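Local coordinates for protein receptor-type adenylate cyclase GRESAG 4.1 (Trypanosoma brucei, PDB 1FX2) that catalyses the conversion of ATP to cyclic AMP and diphosphate through this catalytic domain and could act as a receptor for an unknown ligand, at residues P31-D36 against T92-D97; V38-R43 against H88-N93; G174-T179 against L216-S221; A181-L186 against K192-T197. All coordinates share one frame; numbering follows the deposited sequence. Where two conformers were deposited one is given.

Contact 1 of 4, residues P31-D36 against T92-D97; sequences PDLMPD and TNALDD
Leu-33 and Thr-92 mark the closest approach of the two backbones, with 8.5 Å between their CA atoms. Each segment turns from a loop into a helix. One leads into helix 34-51, the other into helix 94-109. The main chains stay apart and the space between them is bridged by side chains alone.

Leu-33 does most of the work. Its CB bond points toward the other segment, and the CD1 branch leads. CD1 meets Ala-94 CB at 3.7 Å. The same methyl lies 3.9 Å from Thr-92 OG1, the two side chains approaching end to end. Thr-92 OG1 is already engaged within its own segment. It accepts from Ala-94 N at 2.9 Å, with an N-H...O angle of 163°. This is a capping bond at the start of helix 94-109, and it fits an ST turn. The torsion of Thr-92 (chi1 -178°) sets OG1 opposite the backbone N and swings it forward to that amide.

Met-34 makes the second touch. The bend at chi2 (-60°) brings SD to 3.8 Å from Leu-95 CD2, the two side chains crossing at a slant. Both residues are buried. Leu-26 of helix 23-29 and Leu-132 cover both of them.

The side chain of Met-34 is about 6 Å from that of Asp-62, a predicted magnesium ligand. The contact is thus apolar packing between two helix starts in the class III cyclase catalytic domain, beside the probable metal site.

Contact 2 of 4, residues V38-R43 against H88-N93; sequences VAAHHR and HDWGTN
His-88 reaches Ala-40 with the far end of its ring, and its side chain runs past Trp-90 on the way. The CB bond points toward helix 34-51. CB lies 4.0 Å from Trp-90 CE2. With chi1 at -176° the side chain extends away from its own amide, which carries the ring out to the helix. On one branch CD2 sits 3.4 Å above the plane of the Trp-90 ring, over its centre. The imidazole therefore turns its edge to the face of the indole. ND1 is on the branch further from the indole. At the end of the ring NE2 meets Ala-40 CB at 3.9 Å, and CE1 is 4.2 Å from the same methyl.

Ala-40 CB meets a second ring too, since Trp-90 CZ3 lies 4.5 Å away. The small methyl thus sits against both rings at an oblique angle. The backbones approach most closely here, with 8.6 Å between the CA atoms of Ala-40 and Trp-90. Trp-90 is held at its polar end by Phe-85, whose carbonyl O takes the bond from NE1.

Arg-43 NH2 is 5.9 Å from His-88 NE2, and the two are not in contact.

Next to these residues, Asp-89 OD1 accepts from Gly-91 N at 2.8 Å. The amide comes from above the carboxylate plane, and the bond closes an Asx turn. The loop 88-93 joins helices 71-87 and 94-109. Here it packs on helix 34-51 in the class III cyclase catalytic domain, beside the pocket that holds dithiothreitol.

Contact 3 of 4, residues G174-T179 against L216-S221; sequences GQVLMT and LNTVPS
Val-176 and Leu-216 meet where strands 176-179 and 211-216 run as antiparallel neighbours in the mixed sheet of the class III cyclase catalytic domain. Strand 176-179 lies between strands 134-141 and 211-216. The chain after residue 216 leaves the sheet here, and the contact has a tight half and a watery half.

In the tight half the chains bond directly and apolar side chains meet. The single direct bond runs from Leu-216 N to Val-176 O at 2.8 Å, with an N-H...O angle of 163°. The two side chains lie side by side and point the same way. Val-176 CG1 packs on Leu-216 CD2 at 3.9 Å. Helix 71-87 covers this face, with Gln-82 on Val-176 and Val-75 on Leu-216. Val-176 CG2 also touches Thr-218 CG2 at 4.1 Å, the side chains crossing at about a right angle.

The two chains part on the other side. Val-176 N and Leu-216 O are 4.5 Å apart, too far to bond directly. A water fills in, accepting from Val-176 N at 2.9 Å and donating to Leu-216 O. Further along, the CB bond of Thr-218 points toward the other segment, and Gly-174, in the dithiothreitol pocket, is bridged to it by water. The carbonyl O of Gly-174 also receives a hydrogen bond from Arg-222 NH1, another pocket residue. The bridging water donates to Gly-174 O at 2.7 Å and lies 2.6 Å from Thr-218 OG1.

Contact 4 of 4, residues A181-L186 against K192-T197; sequences AAYMSL and KQIDVT
Tyr-183 and Val-196 bring the backbones to 9.0 Å between CA atoms, helix 180-184 lying beside the start of edge strand 196-202. The Tyr-183 ring spans the gap. A chi1 of -177° turns the tyrosine away from its own backbone N, and the ring reaches out from the helix. Val-196 CG2 approaches CE1 of Tyr-183 at 3.7 Å, obliquely to the ring. Ile-194 CD1 meets the same CE1 at the ring edge, 4.0 Å away. That methyl is shared, because Leu-186 CD1 faces Ile-194 CD1 tip to tip at 3.6 Å.

A water ties the polar end of the tyrosine to the loop. It lies in the plane of the ring, 2.6 Å from Tyr-183 OH, and donates to Ile-194 O at 3.2 Å.

In the two-chain assembly, His-87 of the second subunit meets the Tyr-183 ring edge-to-face. Lys-192 forms a salt bridge with Asp-89 of that subunit. The contact is a small apolar cluster that packs a helix on the edge of the cyclase sheet, at the interface with the second subunit.

The chain first passes 31-36 and then 38-43, at the start of helix 34-51. It returns near residue 90. Contact 2 closes the inner loop with 88-93, and contact 1 closes the outer loop with 92-97. They share Thr-92 and Asn-93. Together they tie helix 34-51 to the loop and helix after helix 71-87. Contact 3 opens later, at strand 176-179. Contact 4 is nested within the loop it closes, joining helix 180-184 to edge strand 196-202. The two touch where Asn-217 N lies 2.8 Å from Asp-195 O, probably a hydrogen bond. Contacts 1 and 4 lie on opposite sides of the chain's centre.

Contact 1 of 4, residues P31-D36 against T92-D97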
loop_
_atom_site.group_PDB
_atom_site.type_symbol
_atom_site.label_atom_id
_atom_site.label_comp_id
_atom_site.label_asym_id
_atom_site.label_seq_id
_atom_site.Cartn_x
_atom_site.Cartn_y
_atom_site.Cartn_z
ATOM N N PRO A 31 4.549 -37.626 -8.457
ATOM C CA PRO A 31 3.629 -37.838 -9.602
ATOM C C PRO A 31 2.423 -38.741 -9.308
ATOM O O PRO A 31 1.393 -38.626 -9.987
ATOM C CB PRO A 31 4.545 -38.516 -10.667
ATOM C CG PRO A 31 5.501 -39.266 -9.781
ATOM C CD PRO A 31 5.886 -38.239 -8.702
ATOM N N ASP A 32 2.487 -39.555 -8.280
ATOM C CA ASP A 32 1.389 -40.405 -7.898
ATOM C C ASP A 32 0.442 -39.741 -6.860
ATOM O O ASP A 32 -0.637 -40.216 -6.595
ATOM C CB ASP A 32 1.951 -41.687 -7.294
ATOM C CG ASP A 32 2.562 -42.613 -8.354
ATOM O OD1 ASP A 32 2.296 -42.452 -9.570
ATOM O OD2 ASP A 32 3.301 -43.529 -7.944
ATOM N N LEU A 33 0.789 -38.560 -6.401
ATOM C CA LEU A 33 -0.083 -37.850 -5.421
ATOM C C LEU A 33 -0.680 -36.609 -6.075
ATOM O O LEU A 33 -1.782 -36.237 -5.737
ATOM C CB LEU A 33 0.720 -37.337 -4.181
ATOM C CG LEU A 33 1.563 -38.285 -3.355
ATOM C CD1 LEU A 33 2.347 -37.442 -2.298
ATOM C CD2 LEU A 33 0.570 -39.255 -2.722
ATOM N N MET A 34 0.029 -35.975 -7.013
ATOM C CA MET A 34 -0.467 -34.694 -7.522
ATOM C C MET A 34 -1.819 -34.757 -8.276
ATOM O O MET A 34 -2.635 -33.852 -8.162
ATOM C CB MET A 34 0.661 -33.958 -8.306
ATOM C CG MET A 34 1.761 -33.386 -7.445
ATOM S SD MET A 34 1.157 -32.148 -6.240
ATOM C CE MET A 34 1.012 -30.714 -7.316
ATOM N N PRO A 35 -2.057 -35.778 -9.106
ATOM C CA PRO A 35 -3.370 -35.753 -9.741
ATOM C C PRO A 35 -4.529 -35.643 -8.778
ATOM O O PRO A 35 -5.424 -34.832 -8.952
ATOM C CB PRO A 35 -3.400 -37.082 -10.550
ATOM C CG PRO A 35 -1.924 -37.295 -10.902
ATOM C CD PRO A 35 -1.156 -36.853 -9.623
ATOM N N ASP A 36 -4.497 -36.444 -7.703
ATOM C CA ASP A 36 -5.596 -36.390 -6.760
ATOM C C ASP A 36 -5.543 -35.077 -5.917
ATOM O O ASP A 36 -6.610 -34.533 -5.655
ATOM C CB ASP A 36 -5.451 -37.535 -5.785
ATOM C CG ASP A 36 -5.833 -38.890 -6.363
ATOM O OD1 ASP A 36 -6.422 -38.984 -7.428
ATOM O OD2 ASP A 36 -5.560 -39.893 -5.668
ATOM N N THR A 92 -1.540 -37.142 3.204
ATOM C CA THR A 92 -0.113 -37.305 3.078
ATOM C C THR A 92 0.602 -36.146 3.757
ATOM O O THR A 92 0.062 -35.031 3.759
ATOM C CB THR A 92 0.339 -37.358 1.554
ATOM O OG1 THR A 92 1.745 -37.573 1.510
ATOM C CG2 THR A 92 0.046 -36.002 0.840
ATOM N N ASN A 93 1.836 -36.375 4.239
ATOM C CA ASN A 93 2.675 -35.260 4.753
ATOM C C ASN A 93 3.738 -34.998 3.724
ATOM O O ASN A 93 4.572 -34.101 3.930
ATOM C CB ASN A 93 3.415 -35.621 6.055
ATOM C CG ASN A 93 2.480 -35.855 7.213
ATOM O OD1 ASN A 93 1.532 -35.114 7.428
ATOM N ND2 ASN A 93 2.727 -36.945 7.929
ATOM N N ALA A 94 3.688 -35.689 2.571
ATOM C CA ALA A 94 4.791 -35.540 1.611
ATOM C C ALA A 94 4.930 -34.140 0.984
ATOM O O ALA A 94 6.015 -33.691 0.669
ATOM C CB ALA A 94 4.677 -36.539 0.490
ATOM N N LEU A 95 3.815 -33.523 0.745
ATOM C CA LEU A 95 3.840 -32.186 0.168
ATOM C C LEU A 95 4.403 -31.142 1.169
ATOM O O LEU A 95 5.283 -30.324 0.797
ATOM C CB LEU A 95 2.370 -31.990 -0.190
ATOM C CG LEU A 95 2.027 -32.635 -1.530
ATOM C CD1 LEU A 95 0.599 -33.116 -1.563
ATOM C CD2 LEU A 95 2.305 -31.746 -2.683
ATOM N N ASP A 96 4.029 -31.269 2.455
ATOM C CA ASP A 96 4.587 -30.401 3.508
ATOM C C ASP A 96 6.083 -30.662 3.671
ATOM O O ASP A 96 6.877 -29.731 3.805
ATOM C CB ASP A 96 3.825 -30.627 4.791
ATOM C CG ASP A 96 2.437 -30.045 4.721
ATOM O OD1 ASP A 96 1.472 -30.752 4.370
ATOM O OD2 ASP A 96 2.344 -28.803 4.921
ATOM N N ASP A 97 6.471 -31.942 3.633
ATOM C CA ASP A 97 7.924 -32.221 3.715
ATOM C C ASP A 97 8.661 -31.605 2.570
ATOM O O ASP A 97 9.733 -31.028 2.774
ATOM C CB ASP A 97 8.137 -33.773 3.662
ATOM C CG ASP A 97 7.716 -34.471 4.943
ATOM O OD1 ASP A 97 7.422 -33.834 5.955
ATOM O OD2 ASP A 97 7.612 -35.713 4.901
#

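Contact 2 of 4, residues V38-R43 against H88-N93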
loop_
_atom_site.group_PDB
_atom_site.type_symbol
_atom_site.label_atom_id
_atom_site.label_comp_id
_atom_site.label_asym_id
_atom_site.label_seq_id
_atom_site.Cartn_x
_atom_site.Cartn_y
_atom_site.Cartn_z
ATOM N N VAL A 38 -4.391 -32.131 -6.877
ATOM C CA VAL A 38 -4.814 -30.986 -7.648
ATOM C C VAL A 38 -6.310 -31.096 -7.936
ATOM O O VAL A 38 -6.981 -30.115 -7.942
ATOM C CB VAL A 38 -3.975 -30.746 -8.941
ATOM C CG1 VAL A 38 -4.402 -29.456 -9.662
ATOM C CG2 VAL A 38 -2.445 -30.602 -8.542
ATOM N N ALA A 39 -6.823 -32.310 -8.213
ATOM C CA ALA A 39 -8.258 -32.438 -8.392
ATOM C C ALA A 39 -9.017 -31.976 -7.143
ATOM O O ALA A 39 -10.021 -31.271 -7.294
ATOM C CB ALA A 39 -8.597 -33.904 -8.723
ATOM N N ALA A 40 -8.475 -32.246 -5.940
ATOM C CA ALA A 40 -9.180 -31.786 -4.732
ATOM C C ALA A 40 -9.127 -30.247 -4.658
ATOM O O ALA A 40 -10.086 -29.607 -4.222
ATOM C CB ALA A 40 -8.600 -32.436 -3.466
ATOM N N HIS A 41 -7.946 -29.719 -5.015
ATOM C CA HIS A 41 -7.773 -28.242 -5.080
ATOM C C HIS A 41 -8.853 -27.645 -5.951
ATOM O O HIS A 41 -9.474 -26.656 -5.577
ATOM C CB HIS A 41 -6.282 -27.978 -5.604
ATOM C CG HIS A 41 -6.058 -26.644 -6.254
ATOM N ND1 HIS A 41 -6.398 -26.409 -7.580
ATOM C CD2 HIS A 41 -5.358 -25.553 -5.850
ATOM C CE1 HIS A 41 -5.884 -25.234 -7.965
ATOM N NE2 HIS A 41 -5.267 -24.684 -6.916
ATOM N N HIS A 42 -9.031 -28.186 -7.154
ATOM C CA HIS A 42 -10.067 -27.609 -8.036
ATOM C C HIS A 42 -11.473 -27.731 -7.456
ATOM O O HIS A 42 -12.297 -26.843 -7.600
ATOM C CB HIS A 42 -10.013 -28.300 -9.395
ATOM C CG HIS A 42 -8.991 -27.760 -10.343
ATOM N ND1 HIS A 42 -7.697 -27.481 -9.976
ATOM C CD2 HIS A 42 -9.067 -27.468 -11.664
ATOM C CE1 HIS A 42 -7.009 -27.056 -11.021
ATOM N NE2 HIS A 42 -7.826 -27.018 -12.059
ATOM N N ARG A 43 -11.776 -28.878 -6.832
ATOM C CA ARG A 43 -13.101 -28.993 -6.260
ATOM C C ARG A 43 -13.338 -27.953 -5.164
ATOM O O ARG A 43 -14.398 -27.342 -5.077
ATOM C CB ARG A 43 -13.267 -30.409 -5.696
ATOM C CG ARG A 43 -13.392 -31.445 -6.733
ATOM C CD ARG A 43 -13.884 -32.718 -6.021
ATOM N NE ARG A 43 -12.926 -33.227 -5.018
ATOM C CZ ARG A 43 -11.931 -34.068 -5.323
ATOM N NH1 ARG A 43 -11.760 -34.467 -6.594
ATOM N NH2 ARG A 43 -11.230 -34.625 -4.350
ATOM N N HIS A 88 -8.284 -29.034 5.051
ATOM C CA HIS A 88 -8.418 -30.258 4.264
ATOM C C HIS A 88 -7.438 -31.367 4.664
ATOM O O HIS A 88 -6.320 -31.110 4.926
ATOM C CB HIS A 88 -8.202 -29.916 2.775
ATOM C CG HIS A 88 -8.396 -31.049 1.839
ATOM N ND1 HIS A 88 -9.670 -31.510 1.516
ATOM C CD2 HIS A 88 -7.516 -31.780 1.126
ATOM C CE1 HIS A 88 -9.524 -32.496 0.632
ATOM N NE2 HIS A 88 -8.240 -32.682 0.379
ATOM N N ASP A 89 -7.921 -32.614 4.643
ATOM C CA ASP A 89 -7.051 -33.768 4.903
ATOM C C ASP A 89 -6.508 -34.219 3.542
ATOM O O ASP A 89 -7.192 -34.791 2.684
ATOM C CB ASP A 89 -7.857 -34.888 5.525
ATOM C CG ASP A 89 -6.984 -36.110 5.809
ATOM O OD1 ASP A 89 -5.767 -36.107 5.511
ATOM O OD2 ASP A 89 -7.521 -37.061 6.373
ATOM N N TRP A 90 -5.253 -33.926 3.338
ATOM C CA TRP A 90 -4.560 -34.258 2.087
ATOM C C TRP A 90 -4.110 -35.706 2.024
ATOM O O TRP A 90 -3.629 -36.144 0.965
ATOM C CB TRP A 90 -3.331 -33.293 1.889
ATOM C CG TRP A 90 -3.741 -31.850 1.742
ATOM C CD1 TRP A 90 -3.859 -30.966 2.748
ATOM C CD2 TRP A 90 -4.193 -31.213 0.555
ATOM N NE1 TRP A 90 -4.373 -29.789 2.294
ATOM C CE2 TRP A 90 -4.597 -29.896 0.935
ATOM C CE3 TRP A 90 -4.311 -31.642 -0.786
ATOM C CZ2 TRP A 90 -5.114 -28.978 0.009
ATOM C CZ3 TRP A 90 -4.837 -30.725 -1.710
ATOM C CH2 TRP A 90 -5.225 -29.413 -1.308
ATOM N N GLY A 91 -4.199 -36.390 3.165
ATOM C CA GLY A 91 -3.874 -37.832 3.175
ATOM C C GLY A 91 -2.404 -38.137 3.005
ATOM O O GLY A 91 -2.067 -39.308 2.825
ATOM N N THR A 92 -1.540 -37.142 3.204
ATOM C CA THR A 92 -0.113 -37.305 3.078
ATOM C C THR A 92 0.602 -36.146 3.757
ATOM O O THR A 92 0.062 -35.031 3.759
ATOM C CB THR A 92 0.339 -37.358 1.554
ATOM O OG1 THR A 92 1.745 -37.573 1.510
ATOM C CG2 THR A 92 0.046 -36.002 0.840
ATOM N N ASN A 93 1.836 -36.375 4.239
ATOM C CA ASN A 93 2.675 -35.260 4.753
ATOM C C ASN A 93 3.738 -34.998 3.724
ATOM O O ASN A 93 4.572 -34.101 3.930
ATOM C CB ASN A 93 3.415 -35.621 6.055
ATOM C CG ASN A 93 2.480 -35.855 7.213
ATOM O OD1 ASN A 93 1.532 -35.114 7.428
ATOM N ND2 ASN A 93 2.727 -36.945 7.929
#

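Contact 3 of 4, residues G174-T179 against L216-S221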
loop_
_atom_site.group_PDB
_atom_site.type_symbol
_atom_site.label_atom_id
_atom_site.label_comp_id
_atom_site.label_asym_id
_atom_site.label_seq_id
_atom_site.Cartn_x
_atom_site.Cartn_y
_atom_site.Cartn_z
ATOM N N GLY A 174 0.525 -19.704 0.113
ATOM C CA GLY A 174 -0.137 -19.389 1.365
ATOM C C GLY A 174 -0.458 -17.928 1.648
ATOM O O GLY A 174 -1.046 -17.599 2.659
ATOM N N GLN A 175 0.005 -17.041 0.781
ATOM C CA GLN A 175 -0.122 -15.593 0.945
ATOM C C GLN A 175 -1.121 -15.062 -0.095
ATOM O O GLN A 175 -1.186 -15.529 -1.233
ATOM C CB GLN A 175 1.286 -14.997 0.638
ATOM C CG GLN A 175 1.406 -13.480 1.066
ATOM C CD GLN A 175 2.818 -13.011 0.907
ATOM O OE1 GLN A 175 3.537 -13.457 0.042
ATOM N NE2 GLN A 175 3.221 -12.020 1.707
ATOM N N VAL A 176 -1.908 -14.079 0.358
ATOM C CA VAL A 176 -2.881 -13.392 -0.502
ATOM C C VAL A 176 -2.500 -11.921 -0.529
ATOM O O VAL A 176 -2.385 -11.266 0.522
ATOM C CB VAL A 176 -4.324 -13.493 0.094
ATOM C CG1 VAL A 176 -5.324 -12.688 -0.810
ATOM C CG2 VAL A 176 -4.746 -15.023 0.153
ATOM N N LEU A 177 -2.195 -11.415 -1.739
ATOM C CA LEU A 177 -1.899 -9.990 -1.912
ATOM C C LEU A 177 -3.029 -9.302 -2.633
ATOM O O LEU A 177 -3.654 -9.874 -3.556
ATOM C CB LEU A 177 -0.659 -9.837 -2.814
ATOM C CG LEU A 177 0.618 -10.445 -2.174
ATOM C CD1 LEU A 177 1.830 -10.204 -3.170
ATOM C CD2 LEU A 177 0.958 -9.896 -0.781
ATOM N N MET A 178 -3.312 -8.086 -2.205
ATOM C CA MET A 178 -4.321 -7.252 -2.846
ATOM C C MET A 178 -3.646 -5.933 -3.205
ATOM O O MET A 178 -2.861 -5.382 -2.397
ATOM C CB MET A 178 -5.484 -6.935 -1.875
ATOM C CG MET A 178 -6.260 -8.110 -1.194
ATOM S SD MET A 178 -7.297 -7.449 0.205
ATOM C CE MET A 178 -7.490 -6.108 -0.451
ATOM N N THR A 179 -3.973 -5.376 -4.354
ATOM C CA THR A 179 -3.436 -4.035 -4.634
ATOM C C THR A 179 -4.197 -3.029 -3.783
ATOM O O THR A 179 -5.301 -3.296 -3.281
ATOM C CB THR A 179 -3.691 -3.652 -6.131
ATOM O OG1 THR A 179 -5.128 -3.751 -6.342
ATOM C CG2 THR A 179 -2.972 -4.671 -7.059
ATOM N N LEU A 216 -3.343 -9.793 2.751
ATOM C CA LEU A 216 -4.588 -10.140 3.494
ATOM C C LEU A 216 -4.253 -11.199 4.466
ATOM O O LEU A 216 -3.884 -12.334 4.051
ATOM C CB LEU A 216 -5.677 -10.613 2.463
ATOM C CG LEU A 216 -6.967 -11.134 3.121
ATOM C CD1 LEU A 216 -7.755 -9.883 3.595
ATOM C CD2 LEU A 216 -7.799 -11.757 2.027
ATOM N N ASN A 217 -4.507 -10.977 5.753
ATOM C CA ASN A 217 -4.125 -11.973 6.734
ATOM C C ASN A 217 -5.344 -12.892 6.826
ATOM O O ASN A 217 -6.443 -12.444 7.134
ATOM C CB ASN A 217 -3.776 -11.248 8.037
ATOM C CG ASN A 217 -2.524 -10.380 7.888
ATOM O OD1 ASN A 217 -2.487 -9.135 8.209
ATOM N ND2 ASN A 217 -1.519 -10.961 7.337
ATOM N N THR A 218 -5.137 -14.176 6.575
ATOM C CA THR A 218 -6.202 -15.206 6.472
ATOM C C THR A 218 -6.007 -16.152 7.669
ATOM O O THR A 218 -6.714 -16.078 8.683
ATOM C CB THR A 218 -6.178 -15.956 5.073
ATOM O OG1 THR A 218 -4.948 -16.660 4.860
ATOM C CG2 THR A 218 -6.281 -14.925 3.934
ATOM N N VAL A 219 -5.098 -17.111 7.495
ATOM C CA VAL A 219 -4.711 -18.012 8.606
ATOM C C VAL A 219 -3.960 -17.146 9.614
ATOM O O VAL A 219 -2.881 -16.554 9.409
ATOM C CB VAL A 219 -3.869 -19.066 8.073
ATOM C CG1 VAL A 219 -3.343 -19.944 9.210
ATOM C CG2 VAL A 219 -4.692 -19.871 7.136
ATOM N N PRO A 220 -4.500 -17.066 10.812
ATOM C CA PRO A 220 -3.828 -16.218 11.796
ATOM C C PRO A 220 -2.350 -16.643 12.184
ATOM O O PRO A 220 -2.099 -17.815 12.323
ATOM C CB PRO A 220 -4.790 -16.298 13.020
ATOM C CG PRO A 220 -6.093 -16.881 12.439
ATOM C CD PRO A 220 -5.680 -17.783 11.351
ATOM N N SER A 221 -1.430 -15.691 12.292
ATOM C CA SER A 221 -0.006 -15.862 12.612
ATOM C C SER A 221 0.889 -16.497 11.513
ATOM O O SER A 221 2.031 -16.834 11.746
ATOM C CB SER A 221 0.224 -16.683 13.857
ATOM O OG SER A 221 -0.661 -16.164 14.842
HETATM O O HOH W 1 -2.651 -15.814 3.982
HETATM O O HOH W 2 -1.539 -13.467 3.209
#

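Contact 4 of 4, residues A181-L186 against K192-T197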
loop_
_atom_site.group_PDB
_atom_site.type_symbol
_atom_site.label_atom_id
_atom_site.label_comp_id
_atom_site.label_asym_id
_atom_site.label_seq_id
_atom_site.Cartn_x
_atom_site.Cartn_y
_atom_site.Cartn_z
ATOM N N ALA A 181 -5.800 -0.631 -4.992
ATOM C CA ALA A 181 -7.043 -0.440 -5.676
ATOM C C ALA A 181 -8.119 -1.339 -5.220
ATOM O O ALA A 181 -9.237 -0.942 -4.936
ATOM C CB ALA A 181 -6.847 -0.526 -7.216
ATOM N N ALA A 182 -7.748 -2.650 -5.026
ATOM C CA ALA A 182 -8.757 -3.555 -4.536
ATOM C C ALA A 182 -9.129 -3.211 -3.092
ATOM O O ALA A 182 -10.301 -3.297 -2.718
ATOM C CB ALA A 182 -8.206 -5.000 -4.590
ATOM N N TYR A 183 -8.154 -2.919 -2.247
ATOM C CA TYR A 183 -8.415 -2.621 -0.830
ATOM C C TYR A 183 -9.348 -1.434 -0.722
ATOM O O TYR A 183 -10.358 -1.540 -0.005
ATOM C CB TYR A 183 -7.101 -2.333 -0.119
ATOM C CG TYR A 183 -7.278 -2.088 1.368
ATOM C CD1 TYR A 183 -7.714 -3.144 2.169
ATOM C CD2 TYR A 183 -6.992 -0.877 1.969
ATOM C CE1 TYR A 183 -7.886 -2.971 3.545
ATOM C CE2 TYR A 183 -7.139 -0.719 3.369
ATOM C CZ TYR A 183 -7.594 -1.769 4.124
ATOM O OH TYR A 183 -7.780 -1.588 5.518
ATOM N N MET A 184 -9.141 -0.353 -1.505
ATOM C CA MET A 184 -10.007 0.788 -1.350
ATOM C C MET A 184 -11.304 0.645 -2.153
ATOM O O MET A 184 -12.189 1.530 -2.002
ATOM C CB MET A 184 -9.155 2.170 -1.379
ATOM C CG MET A 184 -8.536 2.656 0.173
ATOM S SD MET A 184 -9.459 2.801 1.213
ATOM C CE MET A 184 -10.400 4.172 0.522
ATOM N N SER A 185 -11.499 -0.443 -2.928
ATOM C CA SER A 185 -12.778 -0.746 -3.605
ATOM C C SER A 185 -13.776 -1.285 -2.603
ATOM O O SER A 185 -14.966 -1.478 -2.908
ATOM C CB SER A 185 -12.583 -1.673 -4.780
ATOM O OG SER A 185 -11.811 -1.000 -5.737
ATOM N N LEU A 186 -13.262 -1.798 -1.487
ATOM C CA LEU A 186 -14.122 -2.325 -0.453
ATOM C C LEU A 186 -14.733 -1.147 0.281
ATOM O O LEU A 186 -14.103 -0.077 0.406
ATOM C CB LEU A 186 -13.254 -3.045 0.603
ATOM C CG LEU A 186 -12.502 -4.246 0.031
ATOM C CD1 LEU A 186 -11.496 -4.777 1.091
ATOM C CD2 LEU A 186 -13.468 -5.313 -0.333
ATOM N N LYS A 192 -13.421 -3.080 7.895
ATOM C CA LYS A 192 -13.359 -3.406 9.295
ATOM C C LYS A 192 -13.428 -4.887 9.558
ATOM O O LYS A 192 -13.054 -5.310 10.665
ATOM C CB LYS A 192 -14.539 -2.769 10.065
ATOM C CG LYS A 192 -14.399 -1.233 9.994
ATOM C CD LYS A 192 -15.420 -0.523 10.851
ATOM C CE LYS A 192 -15.165 1.049 10.658
ATOM N NZ LYS A 192 -15.907 1.671 11.759
ATOM N N GLN A 193 -13.897 -5.638 8.577
ATOM C CA GLN A 193 -13.996 -7.083 8.738
ATOM C C GLN A 193 -12.806 -7.850 8.280
ATOM O O GLN A 193 -12.817 -9.088 8.310
ATOM C CB GLN A 193 -15.202 -7.624 7.972
ATOM C CG GLN A 193 -16.503 -6.932 8.480
ATOM C CD GLN A 193 -17.014 -7.524 9.785
ATOM O OE1 GLN A 193 -16.673 -7.062 10.894
ATOM N NE2 GLN A 193 -17.829 -8.585 9.663
ATOM N N ILE A 194 -11.777 -7.185 7.765
ATOM C CA ILE A 194 -10.596 -7.918 7.333
ATOM C C ILE A 194 -9.398 -7.334 8.063
ATOM O O ILE A 194 -9.447 -6.197 8.559
ATOM C CB ILE A 194 -10.369 -7.907 5.826
ATOM C CG1 ILE A 194 -10.286 -6.485 5.299
ATOM C CG2 ILE A 194 -11.477 -8.690 5.120
ATOM C CD1 ILE A 194 -9.869 -6.425 3.885
ATOM N N ASP A 195 -8.279 -8.057 7.988
ATOM C CA ASP A 195 -7.036 -7.788 8.611
ATOM C C ASP A 195 -5.956 -7.754 7.516
ATOM O O ASP A 195 -5.743 -8.801 6.894
ATOM C CB ASP A 195 -6.807 -9.023 9.541
ATOM C CG ASP A 195 -5.547 -8.964 10.392
ATOM O OD1 ASP A 195 -4.541 -8.243 10.131
ATOM O OD2 ASP A 195 -5.500 -9.827 11.318
ATOM N N VAL A 196 -5.432 -6.575 7.211
ATOM C CA VAL A 196 -4.333 -6.447 6.216
ATOM C C VAL A 196 -3.027 -5.911 6.812
ATOM O O VAL A 196 -3.021 -5.194 7.838
ATOM C CB VAL A 196 -4.718 -5.590 4.987
ATOM C CG1 VAL A 196 -5.961 -6.173 4.268
ATOM C CG2 VAL A 196 -4.905 -4.110 5.376
ATOM N N THR A 197 -1.927 -6.233 6.159
ATOM C CA THR A 197 -0.610 -5.711 6.520
ATOM C C THR A 197 -0.052 -5.028 5.286
ATOM O O THR A 197 -0.018 -5.625 4.176
ATOM C CB THR A 197 0.302 -6.812 6.902
ATOM O OG1 THR A 197 -0.229 -7.431 8.091
ATOM C CG2 THR A 197 1.746 -6.243 7.163
HETATM O O HOH W 3 -8.598 -3.629 6.846
#